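Local coordinates for protein 3-oxosteroid 1-dehydrogenase (Sterolibacterium denitrificans, PDB 7P18) that probably catalyses the FAD-dependent 1,2-dehydrogenation of 3-oxosteroids to their 3-oxo-Delta(1) products, passing the electrons on to an acceptor, at residues Met159-Thr167 with His202-Asn210. Residues are numbered along the deposited sequence; the frame is centred on the assembly and turned at random.
Sequences MGKASMTAT and HDRKRGLGN
Ser163 is bonded twice to 202-210, once through its backbone and once through its hydroxyl. Its N donates to Asp203 OD2 at 2.8 Å, nearly straight (163°), meeting the anti side of the carboxylate; its OG donates to Lys205 O at 2.6 Å, a little off the carbonyl plane. With CG anti to the backbone N (chi1 -168°), Asp203 reaches across to Ser163, while its OD1 takes Lys205 N from above the carboxylate plane and closes an Asx turn. OD2 also forms a salt bridge with Arg189 NH2 of helix 179-191, so Ser163 N and Arg189 share OD2 of the buried carboxylate while Lys205 N takes OD1.

Two waters join the segments. Water 1 donates to Lys161 O and accepts from Asp203 N and Arg206 NH1; water 2 donates to Ser163 OG and accepts from Gly207 N at 2.9 Å.

The Arg206 chain, bent at chi2 and chi3, folds its guanidinium back along its own segment. NH1 bonds Asp203 O (2.7 Å), NE and NH2 grip Asn210 OD1 side-on, and Ser163 OG lies over one face, toward its rim, 3.6 Å from NH1. A leucine in its place would probably leave Asp203 O and Asn210 OD1 without these donors and water 1 without one of its anchors.

Leu208 lies against the backbone of 164-166: CD2 is 3.5 Å from Ala166 N and CG rests on Met164 O; the apolar pair is Leu208 CD2 with Ala166 CB (4.2 Å). Thr165, at the N-cap of helix 166-174, accepts from Glu168 N with its OG1.

Strand 205-206 pairs antiparallel with strand 131-138, so the contact ties that sheet to the 162-163 strand and brings together the starts of helices 166-174 and 208-222 beside the steroid pocket, where Ala166 touches the bound androstadienedione.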
ATOM      1  N   MET A 159       1.113 -17.957  10.867  1.00 60.41           N
ATOM      2  CA  MET A 159       0.525 -18.259  12.207  1.00 62.16           C
ATOM      3  C   MET A 159       0.740 -17.034  13.111  1.00 58.84           C
ATOM      4  O   MET A 159       0.983 -17.233  14.312  1.00 63.17           O
ATOM      5  CB  MET A 159       1.172 -19.491  12.868  1.00 69.32           C
ATOM      6  CG  MET A 159       1.077 -20.796  12.073  1.00 72.24           C
ATOM      7  SD  MET A 159      -0.593 -21.233  11.490  1.00 81.51           S
ATOM      8  CE  MET A 159      -0.251 -22.712  10.530  1.00 78.74           C
ATOM      9  N   GLY A 160       0.713 -15.821  12.534  1.00 53.24           N
ATOM     10  CA  GLY A 160       0.982 -14.540  13.218  1.00 49.55           C
ATOM     11  C   GLY A 160       2.356 -14.460  13.855  1.00 46.12           C
ATOM     12  O   GLY A 160       2.514 -13.666  14.789  1.00 52.27           O
ATOM     13  N   LYS A 161       3.337 -15.216  13.370  1.00 42.55           N
ATOM     14  CA  LYS A 161       4.686 -15.313  13.984  1.00 45.65           C
ATOM     15  C   LYS A 161       5.783 -15.054  12.937  1.00 44.96           C
ATOM     16  O   LYS A 161       6.609 -14.143  13.145  1.00 44.48           O
ATOM     17  CB  LYS A 161       4.898 -16.695  14.617  1.00 52.20           C
ATOM     18  CG  LYS A 161       3.884 -17.081  15.692  1.00 61.89           C
ATOM     19  CD  LYS A 161       4.408 -18.061  16.728  1.00 67.54           C
ATOM     20  CE  LYS A 161       3.321 -18.930  17.334  1.00 74.43           C
ATOM     21  NZ  LYS A 161       2.184 -18.130  17.848  1.00 77.63           N
ATOM     22  N   ALA A 162       5.804 -15.866  11.876  1.00 43.94           N
ATOM     23  CA  ALA A 162       6.974 -16.069  10.994  1.00 42.57           C
ATOM     24  C   ALA A 162       6.858 -15.174   9.754  1.00 33.92           C
ATOM     25  O   ALA A 162       5.814 -15.199   9.086  1.00 35.67           O
ATOM     26  CB  ALA A 162       7.090 -17.523  10.615  1.00 43.91           C
ATOM     27  N   SER A 163       7.899 -14.389   9.500  1.00 38.14           N
ATOM     28  CA  SER A 163       7.964 -13.464   8.331  1.00 34.93           C
ATOM     29  C   SER A 163       8.056 -14.311   7.057  1.00 34.67           C
ATOM     30  O   SER A 163       8.812 -15.319   7.079  1.00 35.75           O
ATOM     31  CB  SER A 163       9.102 -12.536   8.467  1.00 32.13           C
ATOM     32  OG  SER A 163       8.875 -11.637   9.550  1.00 36.64           O
ATOM     33  N   MET A 164       7.316 -13.933   6.001  1.00 34.88           N
ATOM     34  CA  MET A 164       7.495 -14.509   4.637  1.00 33.40           C
ATOM     35  C   MET A 164       7.557 -13.399   3.580  1.00 35.99           C
ATOM     36  O   MET A 164       7.005 -12.305   3.811  1.00 31.51           O
ATOM     37  CB  MET A 164       6.328 -15.425   4.291  1.00 34.56           C
ATOM     38  CG  MET A 164       6.155 -16.580   5.302  1.00 43.62           C
ATOM     39  SD  MET A 164       4.675 -17.543   4.949  1.00 49.67           S
ATOM     40  CE  MET A 164       3.416 -16.263   4.740  1.00 53.81           C
ATOM     41  N   THR A 165       8.189 -13.700   2.442  1.00 34.10           N
ATOM     42  CA  THR A 165       8.120 -12.890   1.206  1.00 30.21           C
ATOM     43  C   THR A 165       6.773 -13.172   0.575  1.00 32.10           C
ATOM     44  O   THR A 165       6.177 -14.226   0.889  1.00 36.35           O
ATOM     45  CB  THR A 165       9.250 -13.252   0.238  1.00 30.71           C
ATOM     46  OG1 THR A 165       9.078 -14.621  -0.154  1.00 29.70           O
ATOM     47  CG2 THR A 165      10.606 -13.045   0.871  1.00 33.07           C
ATOM     48  N   ALA A 166       6.294 -12.275  -0.271  1.00 26.67           N
ATOM     49  CA  ALA A 166       5.068 -12.477  -1.077  1.00 30.63           C
ATOM     50  C   ALA A 166       5.267 -13.701  -1.970  1.00 34.06           C
ATOM     51  O   ALA A 166       4.312 -14.473  -2.147  1.00 33.02           O
ATOM     52  CB  ALA A 166       4.728 -11.256  -1.888  1.00 30.36           C
ATOM     53  N   THR A 167       6.477 -13.884  -2.492  1.00 32.03           N
ATOM     54  CA  THR A 167       6.805 -15.062  -3.338  1.00 32.06           C
ATOM     55  C   THR A 167       6.575 -16.347  -2.517  1.00 36.87           C
ATOM     56  O   THR A 167       5.773 -17.181  -2.970  1.00 38.96           O
ATOM     57  CB  THR A 167       8.242 -14.978  -3.863  1.00 33.01           C
ATOM     58  OG1 THR A 167       8.358 -13.726  -4.560  1.00 31.26           O
ATOM     59  CG2 THR A 167       8.578 -16.150  -4.763  1.00 36.65           C
ATOM     60  N   HIS A 202       9.107 -11.634  18.474  1.00 42.72           N
ATOM     61  CA  HIS A 202       9.114 -11.163  17.056  1.00 38.23           C
ATOM     62  C   HIS A 202      10.122 -11.988  16.254  1.00 36.25           C
ATOM     63  O   HIS A 202      11.250 -12.197  16.750  1.00 36.31           O
ATOM     64  CB  HIS A 202       9.512  -9.683  16.968  1.00 33.46           C
ATOM     65  CG  HIS A 202       8.538  -8.749  17.599  1.00 31.27           C
ATOM     66  ND1 HIS A 202       7.185  -8.801  17.317  1.00 34.28           N
ATOM     67  CD2 HIS A 202       8.723  -7.717  18.449  1.00 34.26           C
ATOM     68  CE1 HIS A 202       6.565  -7.847  17.986  1.00 38.02           C
ATOM     69  NE2 HIS A 202       7.502  -7.167  18.697  1.00 37.54           N
ATOM     70  N   ASP A 203       9.756 -12.392  15.035  1.00 39.57           N
ATOM     71  CA  ASP A 203      10.732 -12.994  14.094  1.00 35.20           C
ATOM     72  C   ASP A 203      11.826 -11.962  13.877  1.00 36.49           C
ATOM     73  O   ASP A 203      11.515 -10.773  13.612  1.00 38.04           O
ATOM     74  CB  ASP A 203      10.051 -13.443  12.800  1.00 34.10           C
ATOM     75  CG  ASP A 203      10.894 -14.320  11.906  1.00 30.07           C
ATOM     76  OD1 ASP A 203      12.126 -14.410  12.131  1.00 32.51           O
ATOM     77  OD2 ASP A 203      10.306 -14.850  10.942  1.00 31.51           O
ATOM     78  N   ARG A 204      13.064 -12.392  14.067  1.00 35.16           N
ATOM     79  CA  ARG A 204      14.294 -11.625  13.778  1.00 35.28           C
ATOM     80  C   ARG A 204      14.359 -11.268  12.275  1.00 31.91           C
ATOM     81  O   ARG A 204      14.950 -10.218  11.916  1.00 36.76           O
ATOM     82  CB  ARG A 204      15.487 -12.506  14.149  1.00 38.96           C
ATOM     83  CG  ARG A 204      16.832 -11.863  13.871  1.00 39.95           C
ATOM     84  CD  ARG A 204      17.929 -12.578  14.623  1.00 44.83           C
ATOM     85  NE  ARG A 204      18.169 -13.884  14.063  1.00 45.32           N
ATOM     86  CZ  ARG A 204      19.089 -14.154  13.151  1.00 45.85           C
ATOM     87  NH1 ARG A 204      19.867 -13.201  12.668  1.00 43.69           N
ATOM     88  NH2 ARG A 204      19.224 -15.393  12.719  1.00 47.08           N
ATOM     89  N   LYS A 205      13.910 -12.195  11.448  1.00 34.33           N
ATOM     90  CA  LYS A 205      13.779 -12.002   9.985  1.00 37.41           C
ATOM     91  C   LYS A 205      12.499 -11.211   9.744  1.00 33.20           C
ATOM     92  O   LYS A 205      11.407 -11.618  10.244  1.00 33.81           O
ATOM     93  CB  LYS A 205      13.739 -13.326   9.223  1.00 37.70           C
ATOM     94  CG  LYS A 205      14.969 -14.207   9.382  1.00 40.92           C
ATOM     95  CD  LYS A 205      16.210 -13.535   8.931  1.00 45.51           C
ATOM     96  CE  LYS A 205      17.420 -14.416   9.093  1.00 53.58           C
ATOM     97  NZ  LYS A 205      18.519 -13.948   8.221  1.00 57.03           N
ATOM     98  N   ARG A 206      12.629 -10.127   8.993  1.00 31.60           N
ATOM     99  CA  ARG A 206      11.477  -9.294   8.580  1.00 29.03           C
ATOM    100  C   ARG A 206      11.255  -9.474   7.073  1.00 29.10           C
ATOM    101  O   ARG A 206      12.219  -9.638   6.318  1.00 29.44           O
ATOM    102  CB  ARG A 206      11.748  -7.843   8.993  1.00 26.82           C
ATOM    103  CG  ARG A 206      12.243  -7.621  10.418  1.00 27.98           C
ATOM    104  CD  ARG A 206      11.391  -8.282  11.484  1.00 29.33           C
ATOM    105  NE  ARG A 206       9.991  -7.915  11.443  1.00 31.62           N
ATOM    106  CZ  ARG A 206       8.983  -8.612  11.972  1.00 35.86           C
ATOM    107  NH1 ARG A 206       9.185  -9.755  12.607  1.00 33.50           N
ATOM    108  NH2 ARG A 206       7.747  -8.160  11.860  1.00 34.49           N
ATOM    109  N   GLY A 207       9.995  -9.432   6.670  1.00 27.99           N
ATOM    110  CA  GLY A 207       9.543  -9.540   5.275  1.00 25.12           C
ATOM    111  C   GLY A 207       8.730  -8.340   4.847  1.00 26.86           C
ATOM    112  O   GLY A 207       8.367  -7.499   5.708  1.00 24.41           O
ATOM    113  N   LEU A 208       8.467  -8.251   3.550  1.00 24.82           N
ATOM    114  CA  LEU A 208       7.505  -7.292   2.965  1.00 23.02           C
ATOM    115  C   LEU A 208       7.927  -5.882   3.361  1.00 21.66           C
ATOM    116  O   LEU A 208       9.131  -5.617   3.332  1.00 21.26           O
ATOM    117  CB  LEU A 208       6.104  -7.652   3.453  1.00 25.14           C
ATOM    118  CG  LEU A 208       5.693  -9.098   3.206  1.00 27.80           C
ATOM    119  CD1 LEU A 208       4.290  -9.341   3.760  1.00 33.10           C
ATOM    120  CD2 LEU A 208       5.753  -9.477   1.733  1.00 27.29           C
ATOM    121  N   GLY A 209       6.983  -5.002   3.701  1.00 22.74           N
ATOM    122  CA  GLY A 209       7.301  -3.600   4.032  1.00 21.75           C
ATOM    123  C   GLY A 209       8.158  -3.514   5.263  1.00 21.90           C
ATOM    124  O   GLY A 209       8.868  -2.528   5.449  1.00 24.20           O
ATOM    125  N   ASN A 210       8.091  -4.505   6.152  1.00 24.66           N
ATOM    126  CA  ASN A 210       8.926  -4.485   7.381  1.00 23.27           C
ATOM    127  C   ASN A 210      10.389  -4.730   6.996  1.00 26.43           C
ATOM    128  O   ASN A 210      11.288  -4.105   7.600  1.00 28.06           O
ATOM    129  CB  ASN A 210       8.381  -5.495   8.399  1.00 28.28           C
ATOM    130  CG  ASN A 210       8.102  -4.880   9.757  1.00 28.80           C
ATOM    131  OD1 ASN A 210       8.372  -5.517  10.755  1.00 26.97           O
ATOM    132  ND2 ASN A 210       7.564  -3.674   9.811  1.00 21.87           N
TER
HETATM  133  O   HOH W   1       7.291 -11.510  13.789  1.00 35.70           O
HETATM  134  O   HOH W   2       7.991  -9.108   8.773  1.00 32.54           O